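Local coordinates for uncharacterized protein VPA0106 (Vibrio parahaemolyticus, PDB 3U07) that is of unknown function but probably carries a signal sequence and pairs a DUF1254 with a DUF1214 family region in a single chain, at residues A[76-80]-A[357-361]; A[231-235]-A[287-293]; A[147-151]-A[191-195]. The protein carries 2 engineered substitutions. All blocks are in the same frame, centred on the assembly; numbering follows the deposited sequence.

In the fold
None of the three contacts lies in the core. Contacts 1 and 3 are surface contacts and contact 2 is partly buried. Contact 1 joins two loops, one in the DUF1254 range and one in the DUF1214 range, through a backbone hydrogen bond and a selenomethionine. Contact 2, some 34 Å away between centres and across the chain's centre, ties helical segments by charge, water and an indole N-H. Contact 3 stays local to one mixed sheet, packing the loop before strand 153-157 on the short helix after strand 187-190 with a proline and one hydroxyl pair. No two contacts share an element; contacts 2 and 3 lie about 30 Å apart between centres.

Contact 1 (A[76-80]-A[357-361]); sequences PTINN and NRLMA
Met360, present as selenomethionine, reaches across to segment 76-80 with the last two atoms of its side chain. From CB the chain runs through CG to SE, which lies against the amide of Asn80, 3.4 Å from Asn80 OD1. A bend at chi3 (-104°) then turns CE toward the backbone, where it sits 3.2 Å from Ile78 O and also touches Asn80 CB. That carbonyl is hydrogen-bonded to Tyr353 OH, and Asn80 ND2 bonds to Ser369 OG. The two segments are loops running in nearly the same direction, one leading into strand 82-90 and the other following strand 347-354, and their contact joins the DUF1254 family region to the DUF1214 region at the surface; an Asx turn shapes the second, Asn357 OD1 accepting from Leu359 N at 2.7 Å. Next to this turn the loops are joined by their backbones, Thr77 N donating to Arg358 O over 3.0 Å. Pro76 CB lies 3.0 Å from the same oxygen, Arg358 O, and meets Leu359 CD2 at 3.5 Å, while Pro76 CD rests on Arg358 CB at 3.7 Å, the proline and arginine side chains crossing at about a right angle. Thr77 OG1 is hydrogen-bonded to Tyr409 OH on strand 408-417.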
loop_
_atom_site.group_PDB
_atom_site.type_symbol
_atom_site.label_atom_id
_atom_site.label_comp_id
_atom_site.label_asym_id
_atom_site.label_seq_id
_atom_site.Cartn_x
_atom_site.Cartn_y
_atom_site.Cartn_z
ATOM N N PRO A 76 8.842 8.057 -6.056
ATOM C CA PRO A 76 7.711 8.915 -5.687
ATOM C C PRO A 76 6.378 8.503 -6.317
ATOM O O PRO A 76 5.862 7.421 -6.034
ATOM C CB PRO A 76 8.173 10.296 -6.144
ATOM C CG PRO A 76 9.645 10.238 -5.881
ATOM C CD PRO A 76 10.008 8.875 -6.439
ATOM N N THR A 77 5.835 9.372 -7.167
ATOM C CA THR A 77 4.556 9.132 -7.838
ATOM C C THR A 77 3.451 8.956 -6.793
ATOM O O THR A 77 2.755 7.936 -6.771
ATOM C CB THR A 77 4.602 7.864 -8.725
ATOM O OG1 THR A 77 5.776 7.891 -9.543
ATOM C CG2 THR A 77 3.380 7.802 -9.628
ATOM N N ILE A 78 3.291 9.962 -5.933
ATOM C CA ILE A 78 2.289 9.922 -4.870
ATOM C C ILE A 78 0.972 10.609 -5.236
ATOM O O ILE A 78 0.939 11.552 -6.030
ATOM C CB ILE A 78 2.832 10.564 -3.570
ATOM C CG1 ILE A 78 1.905 10.230 -2.394
ATOM C CG2 ILE A 78 2.963 12.073 -3.751
ATOM C CD1 ILE A 78 2.336 10.832 -1.067
ATOM N N ASN A 79 -0.105 10.121 -4.623
ATOM C CA ASN A 79 -1.469 10.609 -4.831
ATOM C C ASN A 79 -1.680 12.112 -4.737
ATOM O O ASN A 79 -1.150 12.771 -3.843
ATOM C CB ASN A 79 -2.414 9.956 -3.820
ATOM C CG ASN A 79 -2.564 8.466 -4.031
ATOM O OD1 ASN A 79 -1.633 7.792 -4.473
ATOM N ND2 ASN A 79 -3.735 7.936 -3.691
ATOM N N ASN A 80 -2.469 12.639 -5.667
ATOM C CA ASN A 80 -2.834 14.051 -5.677
ATOM C C ASN A 80 -4.315 13.989 -5.296
ATOM O O ASN A 80 -5.039 14.990 -5.328
ATOM C CB ASN A 80 -2.670 14.651 -7.078
ATOM C CG ASN A 80 -2.909 16.156 -7.105
ATOM O OD1 ASN A 80 -2.441 16.884 -6.228
ATOM N ND2 ASN A 80 -3.621 16.629 -8.124
ATOM N N ASN A 357 11.977 13.597 -12.070
ATOM C CA ASN A 357 11.951 13.526 -10.612
ATOM C C ASN A 357 10.811 12.675 -10.068
ATOM O O ASN A 357 10.683 12.495 -8.858
ATOM C CB ASN A 357 11.838 14.931 -10.021
ATOM C CG ASN A 357 10.604 15.661 -10.500
ATOM O OD1 ASN A 357 9.644 15.044 -10.962
ATOM N ND2 ASN A 357 10.614 16.981 -10.379
ATOM N N ARG A 358 9.979 12.159 -10.965
ATOM C CA ARG A 358 8.851 11.332 -10.563
ATOM C C ARG A 358 7.916 12.065 -9.610
ATOM O O ARG A 358 7.238 11.446 -8.792
ATOM C CB ARG A 358 9.352 10.047 -9.916
ATOM C CG ARG A 358 9.939 9.065 -10.906
ATOM C CD ARG A 358 10.733 8.010 -10.178
ATOM N NE ARG A 358 10.893 6.794 -10.964
ATOM C CZ ARG A 358 11.265 5.628 -10.447
ATOM N NH1 ARG A 358 11.512 5.532 -9.147
ATOM N NH2 ARG A 358 11.375 4.557 -11.223
ATOM N N LEU A 359 7.885 13.387 -9.725
ATOM C CA LEU A 359 7.023 14.214 -8.891
ATOM C C LEU A 359 6.069 14.961 -9.808
ATOM O O LEU A 359 6.273 15.003 -11.024
ATOM C CB LEU A 359 7.843 15.249 -8.119
ATOM C CG LEU A 359 9.041 14.835 -7.266
ATOM C CD1 LEU A 359 9.584 16.073 -6.572
ATOM C CD2 LEU A 359 8.638 13.778 -6.242
HETATM N N MSE A 360 5.027 15.550 -9.230
HETATM C CA MSE A 360 4.088 16.327 -10.026
HETATM C C MSE A 360 4.879 17.501 -10.590
HETATM O O MSE A 360 5.909 17.888 -10.032
HETATM C CB MSE A 360 2.932 16.824 -9.163
HETATM C CG MSE A 360 1.724 15.907 -9.210
HETATM SE SE MSE A 360 0.469 16.204 -7.775
HETATM C CE MSE A 360 0.926 14.674 -6.683
ATOM N N ALA A 361 4.407 18.067 -11.695
ATOM C CA ALA A 361 5.113 19.172 -12.322
ATOM C C ALA A 361 4.427 20.514 -12.154
ATOM O O ALA A 361 3.204 20.627 -12.254
ATOM C CB ALA A 361 5.328 18.874 -13.803
#

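Contact 2 (A[231-235]-A[287-293]); sequences ADKQW and RDTLGDA
Arg287 and Asp232 meet at about a right angle, their guanidinium and carboxylate planes turned 48° apart. The salt bridge runs from Arg287 NH1 to Asp232 OD1 over 3.0 Å and is bent, approaching the syn side of the oxygen from a little outside both planes. Arg287 extends from CG to NE to bring its flat group there, and Ala231 CB lies over one guanidinium face, offset toward its rim. Two waters complete the link. One, in the guanidinium plane, joins Arg287 NH1 to Ala231 O; the other joins Arg287 NH2 to Asp232 OD2, which Tyr36 OH also engages, while Arg287 NE forms a salt bridge with Asp115. Asp232 occupies the junction between helices 228-231 and 233-239, at the N-cap position of the second although its side chain makes no capping bond. Across the contact, a type I beta turn runs from Leu290 to Ala293. At the indole edge, Trp235 NE1 donates to Gly291 O over 3.0 Å, with the oxygen in the ring plane and a C=O...N angle of 175°. Trp235 CZ2 comes within 3.3 Å of Ala293 O. Gln234 CG lies over one indole face, 3.7 Å above the plane and offset toward the rim.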
loop_
_atom_site.group_PDB
_atom_site.type_symbol
_atom_site.label_atom_id
_atom_site.label_comp_id
_atom_site.label_asym_id
_atom_site.label_seq_id
_atom_site.Cartn_x
_atom_site.Cartn_y
_atom_site.Cartn_z
ATOM N N ALA A 231 0.419 -18.774 11.868
ATOM C CA ALA A 231 -0.281 -18.478 10.626
ATOM C C ALA A 231 0.490 -18.979 9.371
ATOM O O ALA A 231 -0.107 -19.223 8.321
ATOM C CB ALA A 231 -0.540 -17.020 10.529
ATOM N N ASP A 232 1.813 -19.111 9.473
ATOM C CA ASP A 232 2.630 -19.546 8.331
ATOM C C ASP A 232 3.124 -20.978 8.452
ATOM O O ASP A 232 4.050 -21.375 7.746
ATOM C CB ASP A 232 3.864 -18.655 8.169
ATOM C CG ASP A 232 3.536 -17.269 7.674
ATOM O OD1 ASP A 232 2.381 -17.032 7.260
ATOM O OD2 ASP A 232 4.446 -16.412 7.691
ATOM N N LYS A 233 2.513 -21.752 9.337
ATOM C CA LYS A 233 2.935 -23.125 9.561
ATOM C C LYS A 233 3.149 -23.937 8.292
ATOM O O LYS A 233 4.139 -24.657 8.177
ATOM C CB LYS A 233 1.935 -23.845 10.471
ATOM C CG LYS A 233 2.336 -25.272 10.790
ATOM C CD LYS A 233 1.400 -25.916 11.800
ATOM C CE LYS A 233 1.680 -27.408 11.915
ATOM N NZ LYS A 233 3.107 -27.688 12.236
ATOM N N GLN A 234 2.231 -23.825 7.340
ATOM C CA GLN A 234 2.365 -24.580 6.100
ATOM C C GLN A 234 3.697 -24.271 5.419
ATOM O O GLN A 234 4.331 -25.156 4.846
ATOM C CB GLN A 234 1.201 -24.278 5.146
ATOM C CG GLN A 234 1.123 -22.837 4.683
ATOM C CD GLN A 234 0.441 -21.925 5.687
ATOM O OE1 GLN A 234 0.358 -22.231 6.880
ATOM N NE2 GLN A 234 -0.041 -20.784 5.207
ATOM N N TRP A 235 4.134 -23.020 5.502
ATOM C CA TRP A 235 5.397 -22.626 4.884
ATOM C C TRP A 235 6.587 -22.973 5.770
ATOM O O TRP A 235 7.589 -23.507 5.295
ATOM C CB TRP A 235 5.402 -21.127 4.596
ATOM C CG TRP A 235 4.264 -20.674 3.739
ATOM C CD1 TRP A 235 3.252 -19.827 4.097
ATOM C CD2 TRP A 235 4.027 -21.025 2.372
ATOM N NE1 TRP A 235 2.400 -19.627 3.036
ATOM C CE2 TRP A 235 2.853 -20.351 1.964
ATOM C CE3 TRP A 235 4.694 -21.844 1.450
ATOM C CZ2 TRP A 235 2.331 -20.469 0.671
ATOM C CZ3 TRP A 235 4.174 -21.962 0.163
ATOM C CH2 TRP A 235 3.001 -21.274 -0.213
ATOM N N ARG A 287 -4.541 -12.533 4.124
ATOM C CA ARG A 287 -4.178 -13.937 4.343
ATOM C C ARG A 287 -5.342 -14.817 3.852
ATOM O O ARG A 287 -5.113 -15.980 3.480
ATOM C CB ARG A 287 -3.929 -14.212 5.824
ATOM C CG ARG A 287 -2.631 -13.584 6.315
ATOM C CD ARG A 287 -2.279 -13.909 7.756
ATOM N NE ARG A 287 -1.041 -13.242 8.158
ATOM C CZ ARG A 287 0.188 -13.690 7.908
ATOM N NH1 ARG A 287 0.375 -14.830 7.252
ATOM N NH2 ARG A 287 1.235 -12.988 8.318
ATOM N N ASP A 288 -6.559 -14.311 3.814
ATOM C CA ASP A 288 -7.572 -15.220 3.336
ATOM C C ASP A 288 -7.471 -15.496 1.838
ATOM O O ASP A 288 -7.902 -16.543 1.362
ATOM C CB ASP A 288 -8.926 -14.686 3.679
ATOM C CG ASP A 288 -9.436 -15.232 4.989
ATOM O OD1 ASP A 288 -9.427 -16.469 5.147
ATOM O OD2 ASP A 288 -9.872 -14.432 5.848
ATOM N N THR A 289 -6.923 -14.545 1.090
ATOM C CA THR A 289 -6.829 -14.717 -0.358
ATOM C C THR A 289 -5.432 -15.063 -0.833
ATOM O O THR A 289 -5.268 -15.613 -1.910
ATOM C CB THR A 289 -7.298 -13.452 -1.120
ATOM O OG1 THR A 289 -6.510 -12.327 -0.711
ATOM C CG2 THR A 289 -8.769 -13.170 -0.850
ATOM N N LEU A 290 -4.413 -14.755 -0.042
ATOM C CA LEU A 290 -3.060 -15.074 -0.484
ATOM C C LEU A 290 -2.251 -15.926 0.488
ATOM O O LEU A 290 -1.125 -16.318 0.185
ATOM C CB LEU A 290 -2.306 -13.781 -0.814
ATOM C CG LEU A 290 -2.848 -12.990 -2.008
ATOM C CD1 LEU A 290 -2.178 -11.625 -2.069
ATOM C CD2 LEU A 290 -2.605 -13.769 -3.300
ATOM N N GLY A 291 -2.826 -16.225 1.647
ATOM C CA GLY A 291 -2.118 -17.030 2.625
ATOM C C GLY A 291 -1.538 -18.312 2.045
ATOM O O GLY A 291 -0.424 -18.704 2.395
ATOM N N ASP A 292 -2.281 -18.964 1.156
ATOM C CA ASP A 292 -1.814 -20.206 0.548
ATOM C C ASP A 292 -1.368 -20.055 -0.906
ATOM O O ASP A 292 -1.141 -21.049 -1.593
ATOM C CB ASP A 292 -2.906 -21.270 0.648
ATOM C CG ASP A 292 -3.106 -21.767 2.072
ATOM O OD1 ASP A 292 -4.270 -21.875 2.509
ATOM O OD2 ASP A 292 -2.094 -22.055 2.748
ATOM N N ALA A 293 -1.232 -18.816 -1.367
ATOM C CA ALA A 293 -0.814 -18.559 -2.743
ATOM C C ALA A 293 0.692 -18.765 -2.881
ATOM O O ALA A 293 1.426 -18.679 -1.894
ATOM C CB ALA A 293 -1.186 -17.140 -3.144
HETATM O O HOH W 1 -1.557 -16.843 6.564
HETATM O O HOH W 2 3.904 -13.995 6.942
#

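Contact 3 (A[147-151]-A[191-195]); sequences VPASV and LSEYL
Apolar contact is made by Pro148 against Leu191, Leu195 and Tyr194 of helix 191-195. Pro148 CG touches two leucine methyl groups, 3.7 Å from Leu191 CD1 and 3.9 Å from Leu195 CD2. The proline crosses Leu191 obliquely and Leu195 at about a right angle. Leu191 and Leu195 are one helical turn apart and joined by the backbone bond from Leu195 N to Leu191 O. Pro148 CB also approaches Tyr194 CE2, more loosely, at 4.3 Å. The polar contact is a short hydrogen bond between hydroxyls, Ser150 OG to Tyr194 OH at 2.6 Å, in which either could be the donor. Tyr194 projects from the helix with CG anti to the backbone N (chi1 -174°), carrying its hydroxyl to the loop, and the serine oxygen meets it at the ring edge, near the ring plane. Within the loop, a type I beta turn closed by Val151 N to Pro148 O at 2.9 Å places proline and serine to face the same helix. The loop leads into strand 153-157, and the helix follows strand 187-190, the two outermost strands of one mixed sheet. Met137 and Ile97, from the strands between, touch Val151. The contact thus combines apolar packing with one hydrogen bond, which probably holds the tyrosine hydroxyl at the turn.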
loop_
_atom_site.group_PDB
_atom_site.type_symbol
_atom_site.label_atom_id
_atom_site.label_comp_id
_atom_site.label_asym_id
_atom_site.label_seq_id
_atom_site.Cartn_x
_atom_site.Cartn_y
_atom_site.Cartn_z
ATOM N N VAL A 147 -14.148 -7.849 24.787
ATOM C CA VAL A 147 -14.152 -6.649 23.956
ATOM C C VAL A 147 -15.110 -5.582 24.476
ATOM O O VAL A 147 -16.266 -5.859 24.757
ATOM C CB VAL A 147 -14.552 -7.001 22.504
ATOM C CG1 VAL A 147 -14.463 -5.769 21.622
ATOM C CG2 VAL A 147 -13.653 -8.124 21.971
ATOM N N PRO A 148 -14.639 -4.340 24.606
ATOM C CA PRO A 148 -15.524 -3.277 25.097
ATOM C C PRO A 148 -16.770 -3.159 24.212
ATOM O O PRO A 148 -16.677 -3.249 22.986
ATOM C CB PRO A 148 -14.639 -2.036 25.018
ATOM C CG PRO A 148 -13.255 -2.600 25.271
ATOM C CD PRO A 148 -13.274 -3.834 24.388
ATOM N N ALA A 149 -17.933 -2.965 24.832
ATOM C CA ALA A 149 -19.188 -2.833 24.085
ATOM C C ALA A 149 -19.061 -1.685 23.085
ATOM O O ALA A 149 -19.705 -1.670 22.034
ATOM C CB ALA A 149 -20.340 -2.557 25.046
ATOM N N SER A 150 -18.204 -0.738 23.453
ATOM C CA SER A 150 -17.888 0.472 22.698
ATOM C C SER A 150 -17.184 0.225 21.350
ATOM O O SER A 150 -17.237 1.060 20.446
ATOM C CB SER A 150 -16.985 1.342 23.575
ATOM O OG SER A 150 -16.913 2.667 23.099
ATOM N N VAL A 151 -16.513 -0.913 21.228
ATOM C CA VAL A 151 -15.776 -1.241 20.014
ATOM C C VAL A 151 -16.657 -1.742 18.880
ATOM O O VAL A 151 -17.511 -2.597 19.079
ATOM C CB VAL A 151 -14.671 -2.282 20.319
ATOM C CG1 VAL A 151 -14.105 -2.864 19.019
ATOM C CG2 VAL A 151 -13.564 -1.615 21.125
ATOM N N LEU A 191 -5.771 -0.267 24.721
ATOM C CA LEU A 191 -7.009 -0.663 25.379
ATOM C C LEU A 191 -7.097 -0.065 26.784
ATOM O O LEU A 191 -8.110 0.530 27.144
ATOM C CB LEU A 191 -7.096 -2.190 25.461
ATOM C CG LEU A 191 -8.317 -2.762 26.182
ATOM C CD1 LEU A 191 -9.613 -2.249 25.534
ATOM C CD2 LEU A 191 -8.242 -4.283 26.146
ATOM N N SER A 192 -6.033 -0.211 27.571
ATOM C CA SER A 192 -6.036 0.316 28.929
ATOM C C SER A 192 -6.302 1.813 28.923
ATOM O O SER A 192 -7.139 2.297 29.689
ATOM C CB SER A 192 -4.712 0.006 29.638
ATOM O OG SER A 192 -3.615 0.560 28.942
ATOM N N GLU A 193 -5.604 2.547 28.057
ATOM C CA GLU A 193 -5.807 3.994 27.960
ATOM C C GLU A 193 -7.263 4.263 27.590
ATOM O O GLU A 193 -7.907 5.148 28.150
ATOM C CB GLU A 193 -4.901 4.603 26.882
ATOM C CG GLU A 193 -4.977 6.131 26.807
ATOM C CD GLU A 193 -4.101 6.723 25.709
ATOM O OE1 GLU A 193 -3.065 6.110 25.367
ATOM O OE2 GLU A 193 -4.441 7.813 25.200
ATOM N N TYR A 194 -7.768 3.487 26.638
ATOM C CA TYR A 194 -9.144 3.611 26.163
ATOM C C TYR A 194 -10.133 3.416 27.307
ATOM O O TYR A 194 -11.142 4.113 27.394
ATOM C CB TYR A 194 -9.403 2.551 25.093
ATOM C CG TYR A 194 -10.743 2.626 24.402
ATOM C CD1 TYR A 194 -10.943 3.472 23.313
ATOM C CD2 TYR A 194 -11.795 1.800 24.796
ATOM C CE1 TYR A 194 -12.154 3.486 22.625
ATOM C CE2 TYR A 194 -13.009 1.808 24.119
ATOM C CZ TYR A 194 -13.181 2.649 23.033
ATOM O OH TYR A 194 -14.375 2.640 22.351
ATOM N N LEU A 195 -9.838 2.460 28.181
ATOM C CA LEU A 195 -10.717 2.158 29.300
ATOM C C LEU A 195 -10.389 2.964 30.553
ATOM O O LEU A 195 -11.103 2.875 31.553
ATOM C CB LEU A 195 -10.667 0.652 29.606
ATOM C CG LEU A 195 -11.118 -0.272 28.463
ATOM C CD1 LEU A 195 -10.936 -1.730 28.859
ATOM C CD2 LEU A 195 -12.581 0.008 28.124
#